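PDB 5H04: binary enterotoxin of Clostridium perfringens component a from Clostridium perfringens, which is the ADP-ribosylating component of a two-part enterotoxin, binding NAD(+) and NADH and probably modifying actin as related clostridial binary toxins do. Local coordinates for residues N42-S47 with Y169-E174; S113-E118 with G198-K203; F338-V343 with E382-H387. One frame throughout, in Å; residues are numbered along the deposited sequence.

Contact 1: residues N42-S47 with Y169-E174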
loop_
_atom_site.group_PDB
_atom_site.type_symbol
_atom_site.label_atom_id
_atom_site.label_comp_id
_atom_site.label_asym_id
_atom_site.label_seq_id
_atom_site.Cartn_x
_atom_site.Cartn_y
_atom_site.Cartn_z
ATOM N N ASN A 42 -19.966 -12.898 -8.181
ATOM C CA ASN A 42 -19.939 -11.444 -8.290
ATOM C C ASN A 42 -18.555 -10.937 -8.656
ATOM O O ASN A 42 -18.434 -9.945 -9.379
ATOM C CB ASN A 42 -20.403 -10.801 -6.982
ATOM C CG ASN A 42 -21.900 -10.903 -6.784
ATOM O OD1 ASN A 42 -22.635 -11.283 -7.702
ATOM N ND2 ASN A 42 -22.365 -10.546 -5.594
ATOM N N TYR A 43 -17.498 -11.601 -8.168
ATOM C CA TYR A 43 -16.149 -11.186 -8.541
ATOM C C TYR A 43 -15.892 -11.424 -10.028
ATOM O O TYR A 43 -15.280 -10.581 -10.689
ATOM C CB TYR A 43 -15.093 -11.904 -7.683
ATOM C CG TYR A 43 -13.689 -11.379 -7.959
ATOM C CD1 TYR A 43 -13.232 -10.204 -7.358
ATOM C CD2 TYR A 43 -12.834 -12.039 -8.846
ATOM C CE1 TYR A 43 -11.950 -9.715 -7.622
ATOM C CE2 TYR A 43 -11.564 -11.557 -9.113
ATOM C CZ TYR A 43 -11.131 -10.396 -8.504
ATOM O OH TYR A 43 -9.875 -9.919 -8.793
ATOM N N ILE A 44 -16.355 -12.555 -10.573
ATOM C CA ILE A 44 -16.188 -12.813 -12.004
ATOM C C ILE A 44 -16.808 -11.687 -12.830
ATOM O O ILE A 44 -16.220 -11.229 -13.816
ATOM C CB ILE A 44 -16.785 -14.187 -12.378
ATOM C CG1 ILE A 44 -15.943 -15.321 -11.810
ATOM C CG2 ILE A 44 -16.870 -14.359 -13.892
ATOM C CD1 ILE A 44 -16.506 -16.698 -12.101
ATOM N N LYS A 45 -17.981 -11.194 -12.420
ATOM C CA LYS A 45 -18.667 -10.154 -13.184
ATOM C C LYS A 45 -18.179 -8.744 -12.873
ATOM O O LYS A 45 -18.086 -7.917 -13.784
ATOM C CB LYS A 45 -20.178 -10.224 -12.938
ATOM C CG LYS A 45 -20.773 -11.610 -13.148
ATOM C CD LYS A 45 -22.121 -11.515 -13.866
ATOM C CE LYS A 45 -22.611 -12.909 -14.227
ATOM N NZ LYS A 45 -23.768 -12.885 -15.161
ATOM N N ASN A 46 -17.882 -8.446 -11.605
ATOM C CA ASN A 46 -17.686 -7.073 -11.139
ATOM C C ASN A 46 -16.365 -6.904 -10.405
ATOM O O ASN A 46 -16.290 -6.141 -9.438
ATOM C CB ASN A 46 -18.812 -6.627 -10.204
ATOM C CG ASN A 46 -20.190 -7.075 -10.670
ATOM O OD1 ASN A 46 -20.961 -7.662 -9.900
ATOM N ND2 ASN A 46 -20.511 -6.791 -11.919
ATOM N N SER A 47 -15.296 -7.580 -10.845
ATOM C CA SER A 47 -14.050 -7.529 -10.069
ATOM C C SER A 47 -13.507 -6.107 -9.969
ATOM O O SER A 47 -13.095 -5.670 -8.888
ATOM C CB SER A 47 -12.996 -8.470 -10.657
ATOM O OG SER A 47 -12.621 -8.094 -11.967
ATOM N N TYR A 169 -10.583 -20.550 -10.235
ATOM C CA TYR A 169 -11.933 -20.078 -10.526
ATOM C C TYR A 169 -11.974 -19.612 -11.972
ATOM O O TYR A 169 -10.939 -19.482 -12.631
ATOM C CB TYR A 169 -12.350 -18.934 -9.589
ATOM C CG TYR A 169 -11.862 -17.603 -10.102
ATOM C CD1 TYR A 169 -10.516 -17.252 -9.999
ATOM C CD2 TYR A 169 -12.731 -16.705 -10.711
ATOM C CE1 TYR A 169 -10.056 -16.055 -10.484
ATOM C CE2 TYR A 169 -12.279 -15.500 -11.197
ATOM C CZ TYR A 169 -10.937 -15.184 -11.088
ATOM O OH TYR A 169 -10.481 -13.994 -11.583
ATOM N N GLY A 170 -13.182 -19.351 -12.459
ATOM C CA GLY A 170 -13.364 -18.760 -13.771
ATOM C C GLY A 170 -14.320 -19.575 -14.637
ATOM O O GLY A 170 -14.680 -20.697 -14.337
ATOM N N ASN A 171 -14.702 -18.938 -15.750
ATOM C CA ASN A 171 -15.701 -19.512 -16.649
ATOM C C ASN A 171 -15.106 -20.300 -17.806
ATOM O O ASN A 171 -15.828 -21.084 -18.433
ATOM C CB ASN A 171 -16.592 -18.409 -17.220
ATOM C CG ASN A 171 -17.556 -17.862 -16.201
ATOM O OD1 ASN A 171 -18.109 -18.606 -15.380
ATOM N ND2 ASN A 171 -17.764 -16.552 -16.237
ATOM N N ASP A 172 -13.832 -20.101 -18.124
ATOM C CA ASP A 172 -13.146 -20.889 -19.144
ATOM C C ASP A 172 -12.403 -22.011 -18.426
ATOM O O ASP A 172 -11.319 -21.797 -17.879
ATOM C CB ASP A 172 -12.192 -20.022 -19.957
ATOM C CG ASP A 172 -11.532 -20.789 -21.090
ATOM O OD1 ASP A 172 -11.768 -22.010 -21.195
ATOM O OD2 ASP A 172 -10.777 -20.170 -21.872
ATOM N N GLU A 173 -12.981 -23.218 -18.444
ATOM C CA GLU A 173 -12.374 -24.346 -17.738
ATOM C C GLU A 173 -10.991 -24.702 -18.276
ATOM O O GLU A 173 -10.227 -25.389 -17.584
ATOM C CB GLU A 173 -13.285 -25.578 -17.804
ATOM C CG GLU A 173 -14.469 -25.554 -16.837
ATOM C CD GLU A 173 -14.067 -25.675 -15.367
ATOM O OE1 GLU A 173 -13.280 -26.586 -15.011
ATOM O OE2 GLU A 173 -14.558 -24.858 -14.559
ATOM N N GLU A 174 -10.650 -24.245 -19.480
ATOM C CA GLU A 174 -9.347 -24.499 -20.075
ATOM C C GLU A 174 -8.349 -23.368 -19.849
ATOM O O GLU A 174 -7.175 -23.515 -20.211
ATOM C CB GLU A 174 -9.504 -24.755 -21.579
ATOM C CG GLU A 174 -10.329 -25.993 -21.907
ATOM C CD GLU A 174 -9.735 -27.266 -21.324
ATOM O OE1 GLU A 174 -8.490 -27.376 -21.273
ATOM O OE2 GLU A 174 -10.511 -28.154 -20.907
#
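In the N-terminal ADP-ribosyltransferase-type half of the toxin, a face of helix 34-58 carrying Y43 and I44 rests on the start of the connection between strands 166-169 and 177-180, where it meets Y169, G170 and N171. The joint is apolar at its centre. I44 lies alongside the Y169 ring, the two side chains running past each other in opposite directions: I44 CG1 sits at the ring edge, in its plane, 3.7 Å from Y169 CD2. The Y169 ring takes this place because its CG stands between the backbone N and the carbonyl carbon (chi1 85°). Beyond CG1, the I44 chain continues extended, and CD1 comes within 4.1 Å of G170 CA; the G170 backbone, with phi 127°, is in a region that favours glycine. The other branch of I44, CG2, touches N171 ND2 at 3.3 Å, the two side chains crossing at a slant.

Y43 crosses Y169 at about a right angle. The hydroxyl oxygen Y169 OH meets the Y43 ring at its edge, in plane, 3.6 Å from Y43 CE2, while S47 CB from the next turn of the same helix covers a Y43 face, 3.4 Å above the ring plane. The Y43 hydroxyl itself is held by D140 OD1. Further along the loop, D172 OD1 accepts from E174 N at 3.0 Å, an Asx turn.

Around the patch, Y43 and Y169 both lean on L179 of strand 177-180, Y169 also touches W28 of helix 14-31, and salt bridges from E173 to K25 and from E174 to K22 tie the loop to that same helix.

Contact 2: residues S113-E118 with G198-K203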
loop_
_atom_site.group_PDB
_atom_site.type_symbol
_atom_site.label_atom_id
_atom_site.label_comp_id
_atom_site.label_asym_id
_atom_site.label_seq_id
_atom_site.Cartn_x
_atom_site.Cartn_y
_atom_site.Cartn_z
ATOM N N SER A 113 9.064 -1.006 -31.907
ATOM C CA SER A 113 8.137 -1.312 -30.822
ATOM C C SER A 113 8.365 -2.704 -30.237
ATOM O O SER A 113 8.008 -2.932 -29.076
ATOM C CB SER A 113 6.686 -1.168 -31.302
ATOM O OG SER A 113 6.360 -2.096 -32.333
ATOM N N ASN A 114 8.953 -3.632 -31.004
ATOM C CA ASN A 114 9.288 -4.955 -30.485
ATOM C C ASN A 114 10.484 -4.940 -29.531
ATOM O O ASN A 114 10.816 -5.998 -28.984
ATOM C CB ASN A 114 9.599 -5.927 -31.634
ATOM C CG ASN A 114 8.363 -6.391 -32.378
ATOM O OD1 ASN A 114 7.274 -6.498 -31.815
ATOM N ND2 ASN A 114 8.534 -6.683 -33.665
ATOM N N ILE A 115 11.151 -3.802 -29.340
ATOM C CA ILE A 115 12.446 -3.748 -28.670
ATOM C C ILE A 115 12.356 -2.787 -27.494
ATOM O O ILE A 115 11.791 -1.695 -27.614
ATOM C CB ILE A 115 13.568 -3.315 -29.636
ATOM C CG1 ILE A 115 13.585 -4.204 -30.885
ATOM C CG2 ILE A 115 14.920 -3.389 -28.952
ATOM C CD1 ILE A 115 14.027 -5.625 -30.627
ATOM N N ILE A 116 12.924 -3.185 -26.366
ATOM C CA ILE A 116 12.886 -2.385 -25.146
ATOM C C ILE A 116 14.052 -1.409 -25.122
ATOM O O ILE A 116 15.181 -1.755 -25.476
ATOM C CB ILE A 116 12.905 -3.297 -23.910
ATOM C CG1 ILE A 116 11.491 -3.809 -23.664
ATOM C CG2 ILE A 116 13.471 -2.564 -22.679
ATOM C CD1 ILE A 116 11.435 -4.904 -22.696
ATOM N N ASP A 117 13.773 -0.185 -24.674
ATOM C CA ASP A 117 14.795 0.843 -24.557
ATOM C C ASP A 117 15.741 0.534 -23.401
ATOM O O ASP A 117 15.310 0.378 -22.253
ATOM C CB ASP A 117 14.130 2.202 -24.358
ATOM C CG ASP A 117 15.128 3.327 -24.246
ATOM O OD1 ASP A 117 15.633 3.576 -23.130
ATOM O OD2 ASP A 117 15.415 3.958 -25.286
ATOM N N GLU A 118 17.039 0.470 -23.708
ATOM C CA GLU A 118 18.030 0.082 -22.708
ATOM C C GLU A 118 18.058 1.053 -21.533
ATOM O O GLU A 118 18.065 0.633 -20.371
ATOM C CB GLU A 118 19.415 -0.013 -23.350
ATOM C CG GLU A 118 19.438 -0.766 -24.668
ATOM C CD GLU A 118 20.669 -0.432 -25.497
ATOM O OE1 GLU A 118 20.532 0.335 -26.477
ATOM O OE2 GLU A 118 21.770 -0.923 -25.156
ATOM N N GLY A 198 7.573 -12.438 -30.770
ATOM C CA GLY A 198 8.448 -11.510 -31.441
ATOM C C GLY A 198 8.623 -10.173 -30.767
ATOM O O GLY A 198 9.353 -9.333 -31.302
ATOM N N LYS A 199 7.986 -9.936 -29.615
ATOM C CA LYS A 199 8.033 -8.635 -28.968
ATOM C C LYS A 199 8.640 -8.753 -27.574
ATOM O O LYS A 199 8.381 -9.714 -26.845
ATOM C CB LYS A 199 6.640 -7.975 -28.903
ATOM C CG LYS A 199 6.576 -6.724 -28.030
ATOM C CD LYS A 199 5.307 -5.955 -28.348
ATOM C CE LYS A 199 4.353 -5.757 -27.171
ATOM N NZ LYS A 199 3.272 -6.853 -26.967
ATOM N N GLN A 200 9.450 -7.766 -27.223
ATOM C CA GLN A 200 10.137 -7.756 -25.941
ATOM C C GLN A 200 9.260 -7.143 -24.857
ATOM O O GLN A 200 8.562 -6.145 -25.082
ATOM C CB GLN A 200 11.463 -6.997 -26.053
ATOM C CG GLN A 200 12.492 -7.718 -26.930
ATOM C CD GLN A 200 13.856 -7.054 -26.909
ATOM O OE1 GLN A 200 14.025 -5.980 -26.341
ATOM N NE2 GLN A 200 14.843 -7.702 -27.535
ATOM N N TYR A 201 9.307 -7.755 -23.671
ATOM C CA TYR A 201 8.614 -7.281 -22.484
ATOM C C TYR A 201 9.622 -7.223 -21.354
ATOM O O TYR A 201 10.562 -8.020 -21.313
ATOM C CB TYR A 201 7.468 -8.207 -22.054
ATOM C CG TYR A 201 6.315 -8.365 -23.061
ATOM C CD1 TYR A 201 5.182 -7.553 -23.003
ATOM C CD2 TYR A 201 6.345 -9.364 -24.028
ATOM C CE1 TYR A 201 4.126 -7.724 -23.885
ATOM C CE2 TYR A 201 5.291 -9.529 -24.919
ATOM C CZ TYR A 201 4.193 -8.702 -24.844
ATOM O OH TYR A 201 3.138 -8.862 -25.770
ATOM N N ALA A 202 9.442 -6.259 -20.458
ATOM C CA ALA A 202 10.230 -6.229 -19.229
ATOM C C ALA A 202 9.648 -7.261 -18.272
ATOM O O ALA A 202 8.486 -7.147 -17.862
ATOM C CB ALA A 202 10.219 -4.832 -18.607
ATOM N N LYS A 203 10.436 -8.283 -17.936
ATOM C CA LYS A 203 9.971 -9.373 -17.089
ATOM C C LYS A 203 10.444 -9.101 -15.661
ATOM O O LYS A 203 11.649 -9.116 -15.384
ATOM C CB LYS A 203 10.493 -10.714 -17.595
ATOM C CG LYS A 203 9.877 -11.894 -16.884
ATOM C CD LYS A 203 10.411 -13.186 -17.436
ATOM C CE LYS A 203 9.828 -14.362 -16.683
ATOM N NZ LYS A 203 10.474 -14.506 -15.352
HETATM O O HOH W 1 8.840 -3.899 -26.514
HETATM O O HOH W 2 12.102 -8.298 -30.802
#
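The carbonyl oxygen of N114 is gripped twice: Q200 N donates to N114 O at 2.8 Å, and a water donates to N114 O at 3.2 Å. The Q200 donor stands above the carbonyl plane, 40° out of it. That water also donates to G198 O, 3.0 Å from the water oxygen, and so bridges the two backbones. Here the loop leading into helix 118-128 docks on the beginning of strand 199-209, the central strand of the five-stranded mixed sheet in the N-terminal ADP-ribosyltransferase-type half.

Q200 holds the loop at a second point. Its chain runs extended beyond CG (chi2 -173°), which carries OE1 out to accept from I116 N at 3.0 Å; the bond is nearly straight, 170° at the hydrogen. One residue of the strand therefore engages N114 O through its main chain and I116 N through its side-chain amide, spanning I115, whose CD1 lies against the amide of Q200. A separate water links the main chains again, donating to S113 O at 2.9 Å and to Q200 O at 2.7 Å.

N114 and K199 cross at about a right angle, with N114 OD1 beside K199 CB at 3.3 Å. The ammonium end of K199 leads off to N149 and S150 and takes no part in the joint. On the loop side, D117 is the N-cap of helix 118-128, its OD1 accepting from A120 N, while backbone bonds of I115 to S109 and of D117 to L107 tie the segment to the earlier part of its own loop.

The deepest reach of I116 is CD1, which presses on the peptide between Y201 and A202, 3.2 Å from Y201 C, a tight approach.

Contact 3: residues F338-V343 with E382-H387. With NAI (1,4-dihydronicotinamide adenine dinucleotide), chain B.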
loop_
_atom_site.group_PDB
_atom_site.type_symbol
_atom_site.label_atom_id
_atom_site.label_comp_id
_atom_site.label_asym_id
_atom_site.label_seq_id
_atom_site.Cartn_x
_atom_site.Cartn_y
_atom_site.Cartn_z
ATOM N N PHE A 338 8.887 16.546 12.657
ATOM C CA PHE A 338 8.377 15.271 13.135
ATOM C C PHE A 338 7.225 14.867 12.219
ATOM O O PHE A 338 6.535 15.718 11.656
ATOM C CB PHE A 338 7.887 15.358 14.594
ATOM C CG PHE A 338 8.959 15.657 15.596
ATOM C CD1 PHE A 338 9.904 14.694 15.935
ATOM C CD2 PHE A 338 8.994 16.891 16.248
ATOM C CE1 PHE A 338 10.893 14.962 16.868
ATOM C CE2 PHE A 338 9.975 17.175 17.198
ATOM C CZ PHE A 338 10.936 16.210 17.506
ATOM N N ILE A 339 7.027 13.565 12.043
ATOM C CA ILE A 339 5.957 13.060 11.187
ATOM C C ILE A 339 4.907 12.390 12.059
ATOM O O ILE A 339 5.133 11.288 12.585
ATOM C CB ILE A 339 6.461 12.076 10.129
ATOM C CG1 ILE A 339 7.749 12.603 9.470
ATOM C CG2 ILE A 339 5.343 11.844 9.104
ATOM C CD1 ILE A 339 8.329 11.662 8.405
ATOM N N SER A 340 3.739 13.026 12.171
ATOM C CA SER A 340 2.589 12.398 12.820
ATOM C C SER A 340 1.883 11.471 11.828
ATOM O O SER A 340 1.362 11.931 10.804
ATOM C CB SER A 340 1.617 13.455 13.345
ATOM O OG SER A 340 2.140 14.090 14.509
ATOM N N THR A 341 1.869 10.172 12.130
ATOM C CA THR A 341 1.194 9.162 11.322
ATOM C C THR A 341 0.243 8.374 12.215
ATOM O O THR A 341 0.228 8.527 13.438
ATOM C CB THR A 341 2.178 8.195 10.635
ATOM O OG1 THR A 341 2.728 7.296 11.613
ATOM C CG2 THR A 341 3.303 8.956 9.953
ATOM N N THR A 342 -0.573 7.532 11.588
ATOM C CA THR A 342 -1.481 6.654 12.305
ATOM C C THR A 342 -1.412 5.287 11.651
ATOM O O THR A 342 -1.246 5.181 10.430
ATOM C CB THR A 342 -2.928 7.192 12.309
ATOM O OG1 THR A 342 -3.813 6.196 12.847
ATOM C CG2 THR A 342 -3.373 7.509 10.905
ATOM N N VAL A 343 -1.537 4.232 12.464
ATOM C CA VAL A 343 -1.498 2.889 11.882
ATOM C C VAL A 343 -2.800 2.493 11.201
ATOM O O VAL A 343 -2.846 1.440 10.552
ATOM C CB VAL A 343 -1.115 1.835 12.938
ATOM C CG1 VAL A 343 0.288 2.112 13.467
ATOM C CG2 VAL A 343 -2.111 1.826 14.079
ATOM N N GLU A 382 -1.598 6.575 17.000
ATOM C CA GLU A 382 -0.572 7.375 16.344
ATOM C C GLU A 382 0.812 6.758 16.477
ATOM O O GLU A 382 1.208 6.292 17.553
ATOM C CB GLU A 382 -0.523 8.791 16.918
ATOM C CG GLU A 382 -1.823 9.569 16.834
ATOM C CD GLU A 382 -1.638 11.008 17.290
ATOM O OE1 GLU A 382 -0.628 11.643 16.896
ATOM O OE2 GLU A 382 -2.495 11.492 18.061
ATOM N N VAL A 383 1.556 6.807 15.380
ATOM C CA VAL A 383 2.996 6.560 15.385
ATOM C C VAL A 383 3.698 7.855 14.998
ATOM O O VAL A 383 3.513 8.367 13.888
ATOM C CB VAL A 383 3.376 5.418 14.444
ATOM C CG1 VAL A 383 4.887 5.409 14.242
ATOM C CG2 VAL A 383 2.905 4.089 15.025
ATOM N N LEU A 384 4.479 8.397 15.924
ATOM C CA LEU A 384 5.217 9.633 15.718
ATOM C C LEU A 384 6.634 9.288 15.288
ATOM O O LEU A 384 7.324 8.531 15.983
ATOM C CB LEU A 384 5.259 10.446 17.016
ATOM C CG LEU A 384 5.912 11.822 16.982
ATOM C CD1 LEU A 384 5.207 12.689 15.953
ATOM C CD2 LEU A 384 5.842 12.462 18.378
ATOM N N ILE A 385 7.084 9.883 14.184
ATOM C CA ILE A 385 8.392 9.575 13.602
ATOM C C ILE A 385 9.337 10.748 13.847
ATOM O O ILE A 385 8.934 11.915 13.748
ATOM C CB ILE A 385 8.272 9.258 12.093
ATOM C CG1 ILE A 385 7.245 8.138 11.856
ATOM C CG2 ILE A 385 9.637 8.835 11.546
ATOM C CD1 ILE A 385 6.898 7.897 10.355
ATOM N N ASP A 386 10.597 10.432 14.184
ATOM C CA ASP A 386 11.617 11.446 14.450
ATOM C C ASP A 386 11.805 12.357 13.237
ATOM O O ASP A 386 11.535 11.978 12.091
ATOM C CB ASP A 386 12.952 10.762 14.809
ATOM C CG ASP A 386 13.873 11.616 15.699
ATOM O OD1 ASP A 386 13.493 12.727 16.137
ATOM O OD2 ASP A 386 15.010 11.144 15.986
ATOM N N HIS A 387 12.293 13.568 13.496
ATOM C CA HIS A 387 12.522 14.514 12.420
ATOM C C HIS A 387 13.813 14.172 11.675
ATOM O O HIS A 387 14.705 13.489 12.194
ATOM C CB HIS A 387 12.592 15.942 12.970
ATOM C CG HIS A 387 13.772 16.184 13.855
ATOM N ND1 HIS A 387 14.951 16.729 13.391
ATOM C CD2 HIS A 387 13.956 15.958 15.178
ATOM C CE1 HIS A 387 15.813 16.821 14.389
ATOM N NE2 HIS A 387 15.235 16.359 15.483
HETATM P PA NAI B . 1.368 18.868 11.481
HETATM O O1A NAI B . 2.279 19.792 12.346
HETATM O O2A NAI B . 2.164 17.722 10.832
HETATM O O5B NAI B . 0.676 19.712 10.278
HETATM C C5B NAI B . -0.077 20.891 10.502
HETATM C C4B NAI B . 0.035 21.734 9.193
HETATM O O4B NAI B . 1.545 21.930 8.861
HETATM C C3B NAI B . -0.477 21.121 8.200
HETATM O O3B NAI B . -1.136 22.043 7.289
HETATM C C2B NAI B . 0.778 20.437 7.372
HETATM O O2B NAI B . 0.368 20.228 5.990
HETATM C C1B NAI B . 1.762 21.236 7.496
HETATM N N9A NAI B . 3.033 20.504 7.586
HETATM C C8A NAI B . 3.378 19.535 8.469
HETATM N N7A NAI B . 4.659 19.148 8.150
HETATM C C5A NAI B . 5.078 19.894 7.070
HETATM C C6A NAI B . 6.264 19.895 6.373
HETATM N N6A NAI B . 7.473 19.158 6.482
HETATM N N1A NAI B . 6.423 20.740 5.326
HETATM C C2A NAI B . 5.408 21.582 4.965
HETATM N N3A NAI B . 4.224 21.594 5.667
HETATM C C4A NAI B . 4.071 20.747 6.714
HETATM O O3 NAI B . 0.174 18.291 12.376
HETATM P PN NAI B . -1.206 17.663 11.846
HETATM O O1N NAI B . -1.027 16.732 10.715
HETATM O O2N NAI B . -2.209 18.747 11.402
HETATM O O5D NAI B . -1.758 16.816 13.090
HETATM C C5D NAI B . -2.244 17.467 14.204
HETATM C C4D NAI B . -2.495 16.505 15.265
HETATM O O4D NAI B . -3.190 15.466 14.803
HETATM C C3D NAI B . -1.073 15.912 15.882
HETATM O O3D NAI B . -1.272 15.721 17.362
HETATM C C2D NAI B . -0.899 14.833 15.304
HETATM O O2D NAI B . -0.048 13.886 16.067
HETATM C C1D NAI B . -2.401 14.252 15.128
HETATM N N1N NAI B . -2.501 13.351 14.170
HETATM C C2N NAI B . -2.244 13.670 12.792
HETATM C C3N NAI B . -2.440 12.602 11.717
HETATM C C7N NAI B . -2.527 12.948 10.274
HETATM O O7N NAI B . -2.865 12.043 9.485
HETATM N N7N NAI B . -2.243 14.243 9.812
HETATM C C4N NAI B . -2.516 11.123 12.101
HETATM C C5N NAI B . -3.148 10.942 13.478
HETATM C C6N NAI B . -2.906 12.016 14.531
HETATM O O HOH W 3 1.242 10.835 15.153
#
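S340 and E382, diagonal to each other across a strand pair on the face they share with T342 and L384, converge on the ribose hydroxyl O2D of the bound dinucleotide. O2D donates to E382 OE1 at 2.5 Å, a very short distance to be read with caution, and S340 OG lies 2.7 Å from O2D in a hydrogen bond whose direction is left open; Y247 OH is a further partner of S340 OG. A water donates to E382 OE1 at 2.7 Å and to T341 O at 3.0 Å, linking the carboxylate to the neighbouring strand. The CG and CD atoms of E382 approach C6N of the nicotinamide ring.

Strands 339-342 and 382-385 are antiparallel (154°) within a three-stranded sheet of the ADP-ribosyltransferase fold. S340-T341-T342 stands where relatives carry the STS motif, here as S-T-T, and E382 is the second glutamate of the E-x-E motif, the pattern of arginine-modifying toxins.

Behind this shell, V383 O accepts from T341 N at 3.0 Å and from T341 OG1 at 2.6 Å; T341 OG1 stands between its own backbone N and carbonyl carbon (chi1 73°), which turns it to V383 O. T342 OG1 is bonded to E380 O, joining the two motifs. Farther out, V343 CG1 meets V383 CG2 at 3.6 Å, and at the other end the edge of H387 faces the F338 ring in an offset edge-to-face pair, centroids 5.3 Å apart and planes at 88°.

How the contacts relate
From the N terminus, helix 34-58 supplies the first segment of contact 1, and the loop before helix 118-128 supplies the first of contact 2. Residues 169-174 then close contact 1 across 121 intervening residues, and 198-203 close contact 2 across 79, so the two cross rather than nest. Both belong to the N-terminal ADP-ribosyltransferase-type half, with centres about 30 Å apart: one joins helix to strand connection, the other joins loop to central strand. Contact 3 follows in series, closing a 38-residue excursion in the C-terminal half, its centre about 42 Å from each of the others. The two halves repeat the strand order 1-3-5-4-2, but among these contacts the nucleotide meets contact 3 alone.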